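PDB 4ZM4: aminotransferase from Streptomyces pactum, which belongs to the class-III aminotransferases, a family of enzymes dependent on pyridoxal phosphate, and binds pyridoxal-5'-phosphate in a two-chain assembly. Local coordinates for residues His91-His97 and Val310-Ala316; Thr156-Ala160 and Val175-Ala179; Met281-Val287 and Ala316-Val321; Arg401-Ala406 and Ser442-Leu446; Glu409-Phe413 and Ala438-Ser442. The protein carries 1 engineered substitution. All blocks are in the same frame, centred on the assembly; numbering follows the deposited sequence.

Contact 1. Residues His91-His97 and Val310-Ala316. With PLP (pyridoxal-5'-phosphate), chain G.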
# COMPACT_ATOMS: atom_id res chain seq x y z
N HIS B 91 4.40 -17.01 1.22
CA HIS B 91 4.15 -15.70 1.78
C HIS B 91 2.99 -14.97 1.12
O HIS B 91 2.47 -14.02 1.69
CB HIS B 91 5.38 -14.81 1.78
CG HIS B 91 5.99 -14.58 0.43
ND1 HIS B 91 6.73 -15.54 -0.24
CD2 HIS B 91 5.99 -13.49 -0.37
CE1 HIS B 91 7.16 -15.05 -1.39
NE2 HIS B 91 6.71 -13.81 -1.49
N MET B 92 2.53 -15.46 -0.03
CA MET B 92 1.54 -14.75 -0.83
C MET B 92 0.89 -15.71 -1.82
O MET B 92 1.45 -15.98 -2.86
CB MET B 92 2.23 -13.60 -1.55
CG MET B 92 1.36 -12.38 -1.82
SD MET B 92 0.15 -12.75 -3.06
CE MET B 92 0.03 -11.17 -3.90
N THR B 93 -0.29 -16.20 -1.50
CA THR B 93 -1.09 -17.03 -2.42
C THR B 93 -2.43 -16.40 -2.83
O THR B 93 -3.04 -16.86 -3.78
CB THR B 93 -1.47 -18.37 -1.77
OG1 THR B 93 -2.38 -18.12 -0.67
CG2 THR B 93 -0.19 -19.09 -1.28
N GLY B 94 -2.89 -15.39 -2.11
CA GLY B 94 -4.17 -14.73 -2.43
C GLY B 94 -5.39 -15.43 -1.88
O GLY B 94 -6.49 -14.95 -2.03
N LEU B 95 -5.17 -16.57 -1.24
CA LEU B 95 -6.24 -17.44 -0.72
C LEU B 95 -6.34 -17.25 0.78
O LEU B 95 -5.39 -16.80 1.41
CB LEU B 95 -5.91 -18.92 -1.05
CG LEU B 95 -5.91 -19.25 -2.53
CD1 LEU B 95 -5.12 -20.48 -2.88
CD2 LEU B 95 -7.34 -19.39 -3.03
N PRO B 96 -7.49 -17.59 1.36
CA PRO B 96 -7.60 -17.61 2.83
C PRO B 96 -6.54 -18.55 3.43
O PRO B 96 -6.17 -19.51 2.80
CB PRO B 96 -9.02 -18.13 3.09
CG PRO B 96 -9.75 -18.02 1.78
CD PRO B 96 -8.71 -18.06 0.70
N HIS B 97 -6.07 -18.26 4.63
CA HIS B 97 -4.94 -18.93 5.20
C HIS B 97 -5.23 -19.08 6.66
O HIS B 97 -5.97 -18.28 7.20
CB HIS B 97 -3.68 -18.06 5.02
CG HIS B 97 -2.38 -18.77 5.27
ND1 HIS B 97 -1.91 -19.02 6.54
CD2 HIS B 97 -1.44 -19.25 4.42
CE1 HIS B 97 -0.73 -19.64 6.47
NE2 HIS B 97 -0.42 -19.77 5.19
N VAL B 310 -4.31 -6.94 -4.29
CA VAL B 310 -3.86 -8.30 -4.43
C VAL B 310 -3.02 -8.74 -3.23
O VAL B 310 -3.07 -9.91 -2.84
CB VAL B 310 -3.08 -8.48 -5.78
CG1 VAL B 310 -1.62 -8.07 -5.63
CG2 VAL B 310 -3.15 -9.90 -6.27
N TYR B 311 -2.25 -7.82 -2.64
CA TYR B 311 -1.36 -8.12 -1.50
C TYR B 311 -2.04 -7.99 -0.14
O TYR B 311 -1.42 -8.21 0.90
CB TYR B 311 -0.15 -7.15 -1.48
CG TYR B 311 0.74 -7.17 -2.69
CD1 TYR B 311 1.45 -8.33 -3.04
CD2 TYR B 311 0.92 -6.04 -3.45
CE1 TYR B 311 2.26 -8.36 -4.16
CE2 TYR B 311 1.75 -6.06 -4.56
CZ TYR B 311 2.42 -7.21 -4.90
OH TYR B 311 3.25 -7.21 -6.01
N ALA B 312 -3.28 -7.56 -0.13
CA ALA B 312 -3.91 -7.25 1.11
C ALA B 312 -4.01 -8.54 1.91
O ALA B 312 -4.49 -9.53 1.41
CB ALA B 312 -5.28 -6.61 0.89
N GLY B 313 -3.56 -8.49 3.17
CA GLY B 313 -3.69 -9.63 4.05
C GLY B 313 -2.81 -10.80 3.62
O GLY B 313 -3.16 -11.93 3.84
N ASN B 314 -1.68 -10.54 2.96
CA ASN B 314 -0.82 -11.63 2.54
C ASN B 314 -0.23 -12.32 3.76
O ASN B 314 -0.24 -11.77 4.87
CB ASN B 314 0.29 -11.14 1.57
CG ASN B 314 1.26 -10.17 2.22
OD1 ASN B 314 2.24 -10.58 2.87
ND2 ASN B 314 1.02 -8.87 2.02
N HIS B 315 0.32 -13.51 3.56
CA HIS B 315 0.67 -14.37 4.69
C HIS B 315 1.87 -13.85 5.48
O HIS B 315 1.87 -13.93 6.71
CB HIS B 315 0.92 -15.81 4.23
CG HIS B 315 -0.07 -16.31 3.23
ND1 HIS B 315 -1.41 -16.02 3.31
CD2 HIS B 315 0.09 -17.05 2.10
CE1 HIS B 315 -2.04 -16.55 2.27
NE2 HIS B 315 -1.15 -17.18 1.52
N ALA B 316 2.86 -13.30 4.79
CA ALA B 316 3.97 -12.63 5.48
C ALA B 316 3.49 -11.47 6.34
O ALA B 316 3.83 -11.40 7.53
CB ALA B 316 5.01 -12.13 4.49
N1 PLP G . -2.89 -3.10 -12.30
C2 PLP G . -3.21 -4.29 -12.82
C2A PLP G . -2.95 -4.47 -14.27
C3 PLP G . -3.76 -5.39 -11.98
O3 PLP G . -4.06 -6.60 -12.53
C4 PLP G . -3.96 -5.13 -10.52
C4A PLP G . -4.63 -6.18 -9.68
O4A PLP G . -5.27 -7.12 -10.24
C5 PLP G . -3.56 -3.75 -10.08
C6 PLP G . -3.08 -2.82 -11.01
C5A PLP G . -3.66 -3.25 -8.67
O4P PLP G . -2.48 -3.57 -7.89
P PLP G . -2.80 -3.97 -6.34
O1P PLP G . -3.46 -2.67 -5.81
O2P PLP G . -1.47 -4.31 -5.72
O3P PLP G . -3.83 -5.08 -6.36
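Thr93 and His315 meet through a short hydrogen bond, Thr93 OG1 to His315 NE2 at 2.7 Å, in which either partner could be the donor. The hydroxyl arrives near the imidazole plane, and the Leu95 carbonyl oxygen lies at the ring edge, 3.5 Å from His315 CE1. His97 covers one face of this ring: its CD2 stands over the centre, with the two imidazole planes inclined by 36°. Farther along, Met92 leaves its backbone pointing away from 310-316, but bends at chi2 and chi3 bring the methyl back, Met92 CE resting 3.3 Å from Tyr311 CD1.

The next shell fixes these groups. Thr93 OG1 accepts from Leu95 N at 3.2 Å, an ST turn that probably helps to fix the hydroxyl. His91 O takes Ala316 N on a lone pair at 3.2 Å and, more weakly, His315 N, tying the loop to the start of helix 315-329. Asn314 is the N-cap of that helix, its OD1 accepting from Ala317 N, while ND2 donates to Tyr311 O at 2.8 Å, bracing a type II turn. Tyr311 OH reaches Ser278 and Arg279 of the second subunit.

Just before the turn, Val310 N donates almost straight (174°) to O3P of pyridoxal-5'-phosphate, 2.8 Å away. Gly123 and Thr124 of the second subunit also bind this cofactor, an intersubunit cofactor site characteristic of fold-type I, class-III aminotransferases.

Contact 2. Residues Thr156-Ala160 and Val175-Ala179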
# COMPACT_ATOMS: atom_id res chain seq x y z
N THR B 156 -9.79 11.79 -1.71
CA THR B 156 -10.81 12.55 -0.94
C THR B 156 -10.33 13.13 0.39
O THR B 156 -11.04 13.95 0.99
CB THR B 156 -12.16 11.75 -0.73
OG1 THR B 156 -12.05 10.81 0.34
CG2 THR B 156 -12.57 10.98 -2.02
N VAL B 157 -9.11 12.81 0.83
CA VAL B 157 -8.59 13.37 2.10
C VAL B 157 -7.28 14.16 2.04
O VAL B 157 -6.94 14.83 2.99
CB VAL B 157 -8.40 12.30 3.18
CG1 VAL B 157 -9.72 11.61 3.44
CG2 VAL B 157 -7.33 11.28 2.78
N LEU B 158 -6.54 14.10 0.92
CA LEU B 158 -5.23 14.78 0.86
C LEU B 158 -5.34 16.31 0.83
O LEU B 158 -5.58 16.90 -0.22
CB LEU B 158 -4.42 14.29 -0.32
CG LEU B 158 -3.04 14.90 -0.47
CD1 LEU B 158 -2.24 14.83 0.83
CD2 LEU B 158 -2.30 14.20 -1.61
N ARG B 159 -5.19 16.91 2.01
CA ARG B 159 -5.15 18.36 2.20
C ARG B 159 -3.70 18.85 2.34
O ARG B 159 -2.78 18.06 2.59
CB ARG B 159 -5.92 18.79 3.48
CG ARG B 159 -7.45 18.77 3.40
CD ARG B 159 -8.16 17.58 4.09
NE ARG B 159 -7.74 17.37 5.47
CZ ARG B 159 -7.13 16.32 6.01
NH1 ARG B 159 -6.78 15.25 5.35
NH2 ARG B 159 -6.84 16.37 7.28
N ALA B 160 -3.48 20.14 2.14
CA ALA B 160 -2.15 20.73 2.21
C ALA B 160 -1.45 20.36 3.52
O ALA B 160 -2.00 20.68 4.56
CB ALA B 160 -2.24 22.24 2.05
N VAL B 175 -10.33 24.27 2.86
CA VAL B 175 -9.94 22.94 2.41
C VAL B 175 -9.09 23.13 1.17
O VAL B 175 -9.61 23.44 0.11
CB VAL B 175 -11.19 22.10 2.10
CG1 VAL B 175 -10.82 20.71 1.58
CG2 VAL B 175 -12.05 21.98 3.34
N VAL B 176 -7.77 22.94 1.31
CA VAL B 176 -6.80 23.19 0.24
C VAL B 176 -6.19 21.83 -0.21
O VAL B 176 -5.58 21.13 0.58
CB VAL B 176 -5.67 24.09 0.74
CG1 VAL B 176 -4.65 24.36 -0.38
CG2 VAL B 176 -6.22 25.41 1.28
N PRO B 177 -6.38 21.45 -1.48
CA PRO B 177 -5.74 20.24 -2.00
C PRO B 177 -4.23 20.14 -1.71
O PRO B 177 -3.51 21.13 -1.77
CB PRO B 177 -5.96 20.34 -3.52
CG PRO B 177 -7.20 21.21 -3.66
CD PRO B 177 -7.06 22.22 -2.56
N GLY B 178 -3.77 18.92 -1.38
CA GLY B 178 -2.40 18.69 -0.92
C GLY B 178 -1.41 18.22 -1.97
O GLY B 178 -0.25 18.03 -1.66
N ALA B 179 -1.87 17.95 -3.18
CA ALA B 179 -1.01 17.48 -4.24
C ALA B 179 -1.45 18.10 -5.55
O ALA B 179 -2.63 18.28 -5.78
CB ALA B 179 -1.08 15.95 -4.32
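Leu158, Arg159 and Ala160 run past Val176, Pro177 and Gly178 as an isolated antiparallel beta bridge, with Arg159 and Pro177 as its non-hydrogen-bonded pair. The bridge draws together two parts of the long connection between strands 142-146 and 190-193, in the loop joining two neighbouring strands of the large mixed sheet.

Leu158 makes the first crossing. With CG anti to its backbone N (chi1 -179°), the side chain reaches along the partner segment: CG lies 3.9 Å from Gly178 CA and CD2 presses to within 3.4 Å of Ala179 CB. The same side chain packs on Trp153 and Met182 of its own chain and on Arg132 of the second subunit, which places the buried Leu158 side chain at the subunit interface. Its carbonyl oxygen, Leu158 O, accepts from Gly178 N at 2.9 Å, the donor standing 46° out of the carbonyl plane.

Arg159 follows, meeting 175-179 mainly through its backbone, its CA making a CH...O contact with Val176 O at 3.2 Å. Its side chain bends at chi2 and chi3 and leads away, giving NE to Gln192 and NH2 to the carbonyl of His149; these bonds engage the guanidinium away from the bridge.

Ala160 closes the pair near the surface. Its methyl lies 4.0 Å from Val176 CG1, and Ala160 N donates to Val176 O at 2.8 Å, approaching almost in line with the C=O bond.

Contact 3. Residues Met281-Val287 and Ala316-Val321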
# COMPACT_ATOMS: atom_id res chain seq x y z
N MET B 281 1.46 -2.37 14.57
CA MET B 281 0.76 -3.64 14.31
C MET B 281 1.62 -4.64 13.56
O MET B 281 1.66 -5.78 13.92
CB MET B 281 -0.54 -3.38 13.52
CG MET B 281 -1.49 -4.57 13.47
SD MET B 281 -3.00 -4.10 12.61
CE MET B 281 -2.41 -4.12 10.90
N GLY B 282 2.30 -4.19 12.51
CA GLY B 282 3.13 -5.05 11.70
C GLY B 282 4.62 -4.92 11.92
O GLY B 282 5.39 -5.50 11.17
N GLY B 283 5.05 -4.15 12.93
CA GLY B 283 6.46 -3.99 13.27
C GLY B 283 7.38 -3.50 12.16
O GLY B 283 8.57 -3.85 12.12
N GLY B 284 6.83 -2.70 11.27
CA GLY B 284 7.58 -2.24 10.09
C GLY B 284 7.30 -2.95 8.79
O GLY B 284 7.75 -2.47 7.75
N PHE B 285 6.60 -4.08 8.81
CA PHE B 285 6.20 -4.73 7.57
C PHE B 285 5.08 -3.89 6.95
O PHE B 285 4.19 -3.42 7.69
CB PHE B 285 5.73 -6.17 7.81
CG PHE B 285 5.60 -7.00 6.56
CD1 PHE B 285 4.46 -6.91 5.75
CD2 PHE B 285 6.61 -7.86 6.17
CE1 PHE B 285 4.34 -7.68 4.60
CE2 PHE B 285 6.51 -8.63 5.02
CZ PHE B 285 5.36 -8.54 4.23
N PRO B 286 5.06 -3.75 5.62
CA PRO B 286 3.94 -2.95 5.09
C PRO B 286 2.58 -3.63 5.23
O PRO B 286 2.27 -4.59 4.50
CB PRO B 286 4.32 -2.72 3.63
CG PRO B 286 5.66 -3.33 3.47
CD PRO B 286 5.88 -4.31 4.56
N VAL B 287 1.80 -3.18 6.21
CA VAL B 287 0.50 -3.75 6.54
C VAL B 287 -0.32 -2.76 7.33
O VAL B 287 0.21 -1.95 8.06
CB VAL B 287 0.63 -5.08 7.33
CG1 VAL B 287 1.29 -4.86 8.67
CG2 VAL B 287 -0.73 -5.75 7.51
N ALA B 316 2.86 -13.30 4.79
CA ALA B 316 3.97 -12.63 5.48
C ALA B 316 3.49 -11.47 6.34
O ALA B 316 3.83 -11.40 7.53
CB ALA B 316 5.01 -12.13 4.49
N ALA B 317 2.68 -10.58 5.77
CA ALA B 317 2.13 -9.46 6.54
C ALA B 317 1.36 -9.91 7.78
O ALA B 317 1.56 -9.36 8.87
CB ALA B 317 1.21 -8.60 5.67
N LEU B 318 0.49 -10.90 7.63
CA LEU B 318 -0.28 -11.40 8.78
C LEU B 318 0.57 -12.22 9.78
O LEU B 318 0.33 -12.18 10.98
CB LEU B 318 -1.52 -12.16 8.32
CG LEU B 318 -2.46 -11.30 7.47
CD1 LEU B 318 -3.83 -11.97 7.35
CD2 LEU B 318 -2.63 -9.88 8.02
N ARG B 319 1.62 -12.88 9.30
CA ARG B 319 2.59 -13.46 10.23
C ARG B 319 3.23 -12.36 11.10
O ARG B 319 3.44 -12.52 12.31
CB ARG B 319 3.65 -14.26 9.46
CG ARG B 319 4.55 -15.13 10.34
CD ARG B 319 3.79 -16.29 10.98
NE ARG B 319 4.66 -17.04 11.87
CZ ARG B 319 5.45 -18.03 11.50
NH1 ARG B 319 5.49 -18.45 10.24
NH2 ARG B 319 6.23 -18.61 12.38
N ALA B 320 3.58 -11.23 10.47
CA ALA B 320 4.16 -10.12 11.21
C ALA B 320 3.16 -9.58 12.27
O ALA B 320 3.56 -9.25 13.37
CB ALA B 320 4.60 -9.01 10.27
N VAL B 321 1.88 -9.49 11.91
CA VAL B 321 0.88 -9.00 12.86
C VAL B 321 0.80 -9.97 14.02
O VAL B 321 0.80 -9.56 15.18
CB VAL B 321 -0.51 -8.80 12.21
CG1 VAL B 321 -1.59 -8.52 13.23
CG2 VAL B 321 -0.48 -7.65 11.20
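Phe285 lays its ring against the first turn of helix 315-329, where Ala316 and Ala317 offer nothing larger than methyl groups. The rotamer explains the placement: CG is anti to the backbone N (chi1 -167°), which swings the ring across the helix surface. One face looks onto the peptide joining Ala316 to Ala317, while CE1 comes to 3.4 Å from Ala317 CB and CZ to 3.6 Å from Ala316 CB. Pro286 CD lies on the opposite face, toward the rim. Lower on the side chain, Phe285 CB touches Ala320 CB at 3.9 Å.

Val287 faces the helix, chiefly with CG2. This branch, anti to the backbone N, meets Ala317 CB at 3.9 Å and Val321 CG2 at 4.2 Å. Met281 is extended through chi2; its CG meets Val321 CG1 at 4.0 Å, and the bend at chi3 (76°) returns CE to Val321 CG2.

Between these residues a type I' turn from Gly282 to Phe285 reverses the chain in the connection between antiparallel strands 274-277 and 288-292. Val83 of helix 77-89 also packs on Phe285, whose ring meets Phe285 of the second subunit.

Chemically the join is almost wholly apolar, with a CH...O contact from Val321 CA to Met281 O at 3.5 Å. It thus probably rests on van der Waals fit, with the small alanines letting the ring approach closely.

Contact 4. Residues Arg401-Ala406 and Ser442-Leu446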
# COMPACT_ATOMS: atom_id res chain seq x y z
N ARG B 401 18.23 24.12 12.17
CA ARG B 401 19.67 24.31 12.37
C ARG B 401 20.12 23.40 13.48
O ARG B 401 21.10 22.66 13.34
CB ARG B 401 19.95 25.78 12.68
CG ARG B 401 21.40 26.22 12.52
CD ARG B 401 21.49 27.62 11.95
NE ARG B 401 20.77 28.68 12.62
CZ ARG B 401 21.10 29.25 13.76
NH1 ARG B 401 22.10 28.78 14.50
NH2 ARG B 401 20.39 30.27 14.20
N LEU B 402 19.32 23.34 14.55
CA LEU B 402 19.56 22.38 15.64
C LEU B 402 19.63 20.92 15.19
O LEU B 402 20.47 20.16 15.69
CB LEU B 402 18.48 22.51 16.72
CG LEU B 402 18.69 21.69 17.99
CD1 LEU B 402 19.89 22.23 18.76
CD2 LEU B 402 17.44 21.71 18.86
N GLN B 403 18.79 20.50 14.25
CA GLN B 403 18.83 19.08 13.88
C GLN B 403 20.03 18.70 13.02
O GLN B 403 20.55 17.60 13.16
CB GLN B 403 17.48 18.54 13.31
CG GLN B 403 17.33 18.40 11.81
CD GLN B 403 18.19 17.37 11.12
OE1 GLN B 403 18.86 17.71 10.17
NE2 GLN B 403 18.11 16.12 11.51
N THR B 404 20.50 19.60 12.14
CA THR B 404 21.81 19.40 11.45
C THR B 404 22.92 19.20 12.46
O THR B 404 23.77 18.31 12.31
CB THR B 404 22.17 20.60 10.53
OG1 THR B 404 21.24 20.68 9.45
CG2 THR B 404 23.56 20.49 9.96
N LEU B 405 22.93 20.02 13.52
CA LEU B 405 23.98 19.96 14.53
C LEU B 405 23.89 18.67 15.31
O LEU B 405 24.91 18.03 15.58
CB LEU B 405 23.91 21.18 15.45
CG LEU B 405 24.38 22.51 14.83
CD1 LEU B 405 23.84 23.72 15.59
CD2 LEU B 405 25.90 22.55 14.74
N ALA B 406 22.67 18.30 15.68
CA ALA B 406 22.42 17.05 16.42
C ALA B 406 22.82 15.85 15.59
O ALA B 406 23.46 14.94 16.09
CB ALA B 406 20.95 16.95 16.82
N SER B 442 24.95 20.38 20.72
CA SER B 442 24.34 21.00 19.56
C SER B 442 23.78 22.39 19.89
O SER B 442 23.85 23.31 19.06
CB SER B 442 23.24 20.10 18.98
OG SER B 442 23.76 18.80 18.73
N LEU B 443 23.20 22.55 21.07
CA LEU B 443 22.63 23.86 21.43
C LEU B 443 23.73 24.89 21.59
O LEU B 443 23.54 26.05 21.24
CB LEU B 443 21.78 23.78 22.72
CG LEU B 443 20.43 23.08 22.64
CD1 LEU B 443 19.90 22.82 24.05
CD2 LEU B 443 19.41 23.86 21.82
N VAL B 444 24.87 24.48 22.11
CA VAL B 444 25.99 25.40 22.33
C VAL B 444 26.49 25.94 20.98
O VAL B 444 26.93 27.09 20.90
CB VAL B 444 27.10 24.76 23.20
CG1 VAL B 444 28.30 25.69 23.35
CG2 VAL B 444 26.56 24.40 24.58
N GLY B 445 26.36 25.14 19.91
CA GLY B 445 26.71 25.57 18.55
C GLY B 445 25.65 26.42 17.83
O GLY B 445 25.84 26.84 16.69
N LEU B 446 24.52 26.64 18.49
CA LEU B 446 23.38 27.31 17.86
C LEU B 446 23.58 28.82 17.85
O LEU B 446 22.95 29.51 17.07
CB LEU B 446 22.08 26.93 18.60
CG LEU B 446 20.74 27.01 17.87
CD1 LEU B 446 20.68 26.09 16.66
CD2 LEU B 446 19.61 26.65 18.82
O HOH W 1 24.91 27.19 14.28
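Arg401 turns the edge of its guanidinium to Leu446, the last residue modelled: NH1 donates to Leu446 O at 2.8 Å, with the oxygen only 5° out of the guanidinium plane. The setting is a helix-helix contact, the side of helix 396-408 against the last turn of helix 429-444 and the short tail that unwinds from it. Bends at chi2 and chi3 fold the arginine back over this tail. A water accepts from the same NH1 and donates to Gly445 O at 2.6 Å, so one nitrogen serves two successive carbonyls, directly and through the water.

Beside these polar contacts the leucines pack. Leu446 inserts CD1 beside the helix, 3.7 Å from Leu402 N and 4.1 Å from Leu405 CD1, beneath the arginine. Leu402, its CG anti to the backbone N (chi1 -173°), sends CD1 toward Leu443 CD2, 3.5 Å away, and the two side chains cross at a slant. Both also touch Phe353, bringing helix 334-355 in as a third wall.

Where the helices run closest, Leu405 lies against the partner's final turn: its CD1 rests 3.5 Å from Ser442 O, and its CB lies 3.8 Å from Ser442 CB.

Contact 5. Residues Glu409-Phe413 and Ala438-Ser442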
# COMPACT_ATOMS: atom_id res chain seq x y z
N GLU B 409 26.35 15.37 15.75
CA GLU B 409 26.68 14.78 17.05
C GLU B 409 26.24 13.32 17.18
O GLU B 409 26.48 12.70 18.21
CB GLU B 409 26.08 15.61 18.19
CG GLU B 409 26.60 17.04 18.29
CD GLU B 409 28.10 17.13 18.55
OE1 GLU B 409 28.69 16.19 19.09
OE2 GLU B 409 28.68 18.19 18.25
N GLY B 410 25.56 12.77 16.18
CA GLY B 410 25.15 11.36 16.18
C GLY B 410 23.76 11.09 16.72
O GLY B 410 23.49 10.02 17.24
N VAL B 411 22.87 12.07 16.58
CA VAL B 411 21.45 11.91 16.97
C VAL B 411 20.59 12.43 15.81
O VAL B 411 20.72 13.58 15.42
CB VAL B 411 21.14 12.69 18.26
CG1 VAL B 411 19.64 12.66 18.60
CG2 VAL B 411 21.95 12.13 19.42
N TYR B 412 19.71 11.57 15.29
CA TYR B 412 18.79 11.98 14.24
C TYR B 412 17.37 12.15 14.75
O TYR B 412 16.78 11.21 15.27
CB TYR B 412 18.78 10.98 13.08
CG TYR B 412 17.81 11.36 11.99
CD1 TYR B 412 18.11 12.37 11.10
CD2 TYR B 412 16.57 10.75 11.88
CE1 TYR B 412 17.22 12.76 10.11
CE2 TYR B 412 15.66 11.13 10.89
CZ TYR B 412 16.00 12.14 10.01
OH TYR B 412 15.12 12.52 9.01
N PHE B 413 16.81 13.34 14.52
CA PHE B 413 15.38 13.55 14.52
C PHE B 413 14.99 14.34 13.25
O PHE B 413 15.86 14.90 12.62
CB PHE B 413 14.92 14.23 15.82
CG PHE B 413 15.64 15.50 16.14
CD1 PHE B 413 15.20 16.70 15.64
CD2 PHE B 413 16.76 15.49 16.94
CE1 PHE B 413 15.87 17.87 15.92
CE2 PHE B 413 17.42 16.66 17.25
CZ PHE B 413 16.98 17.86 16.74
N ALA B 438 24.51 14.91 23.43
CA ALA B 438 24.50 15.33 22.03
C ALA B 438 23.66 16.60 21.83
O ALA B 438 24.04 17.46 21.05
CB ALA B 438 24.02 14.20 21.14
N LEU B 439 22.53 16.72 22.53
CA LEU B 439 21.66 17.89 22.39
C LEU B 439 22.27 19.12 23.04
O LEU B 439 22.13 20.23 22.52
CB LEU B 439 20.25 17.62 22.95
CG LEU B 439 19.39 16.67 22.09
CD1 LEU B 439 18.14 16.21 22.84
CD2 LEU B 439 19.00 17.32 20.77
N GLN B 440 22.91 18.91 24.19
CA GLN B 440 23.67 19.97 24.89
C GLN B 440 24.75 20.57 23.96
O GLN B 440 24.80 21.77 23.73
CB GLN B 440 24.29 19.37 26.17
CG GLN B 440 25.71 19.79 26.52
CD GLN B 440 25.76 21.11 27.24
OE1 GLN B 440 24.88 21.41 28.03
NE2 GLN B 440 26.79 21.90 26.97
N ARG B 441 25.58 19.69 23.39
CA ARG B 441 26.64 20.11 22.48
C ARG B 441 26.07 20.85 21.25
O ARG B 441 26.61 21.87 20.84
CB ARG B 441 27.50 18.90 22.07
CG ARG B 441 28.80 18.80 22.85
CD ARG B 441 29.26 17.39 23.22
NE ARG B 441 28.86 16.39 22.23
CZ ARG B 441 28.43 15.16 22.53
NH1 ARG B 441 28.34 14.74 23.79
NH2 ARG B 441 28.08 14.33 21.54
N SER B 442 24.95 20.38 20.72
CA SER B 442 24.34 21.00 19.56
C SER B 442 23.78 22.39 19.89
O SER B 442 23.85 23.31 19.06
CB SER B 442 23.24 20.10 18.98
OG SER B 442 23.76 18.80 18.73
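Glu409 and Arg441 form a salt bridge in which two of the three guanidinium nitrogens converge on one oxygen: NE lies 3.2 Å and NH2 3.1 Å from Glu409 OE1. The grip is side-on and lies in the guanidinium plane, but the carboxylate is turned 69° from that plane. NE and NH2 approach OE1 from the same face, NE from well above the carboxylate and NH2 on the anti side. A bend at chi2 carries the carboxylate to this partner while Glu409 CG stays 3.4 Å from Ser442 OG.

Within the helix, Ala438 O accepts twice, from Ser442 N at 3.1 Å and Ser442 OG at 2.7 Å, on opposite faces of its carbonyl plane. The serine hydroxyl is thus committed to its own helix and meets Glu409 only by packing.

Apolar contacts continue inward. Val411 CG2 presses on Ala438 CB at 3.4 Å, and Phe413 CE2 meets Leu439 CD2 at 3.9 Å.

Gly410, in a Schellman motif, ends helix 396-408 and turns the chain into strand 411-412. That strand runs beside and parallel to strand 59-62, while helix 429-444 covers its valine and is itself backed, through Leu439, by helix 334-355.

The five contacts fall into three regions. Contacts 1 and 3 share Ala316 and helix 315-329, with centres 12 Å apart; Asn314 in contact 1 packs on Phe285 in contact 3. Contacts 1, 2 and 3 all touch the second subunit. Contacts 4 and 5 share Ser442, their centres 7 Å apart, and are joined by a probable hydrogen bond from Gln403 NE2 to Phe413 O. Contact 2 stands alone, its centre 32 Å from that of contact 1. Relative to the ligands, contact 1 touches pyridoxal-5'-phosphate directly, whereas the side chains of Pro286 in contact 3 and Arg159 in contact 2 lie about 7 and 9 Å from bound (3E,4R,5R)-4,5-dihydroxy-3-{[(Z)-{3-hydroxy-2-methyl-5-[(phosphonooxy)methyl]pyridin-4(1H)-ylidene}methyl]imino}cyclohex-1-ene-1-carboxylic acid. Contact 4, 46 Å from contact 1 between centres, lies across the chain's centre from it.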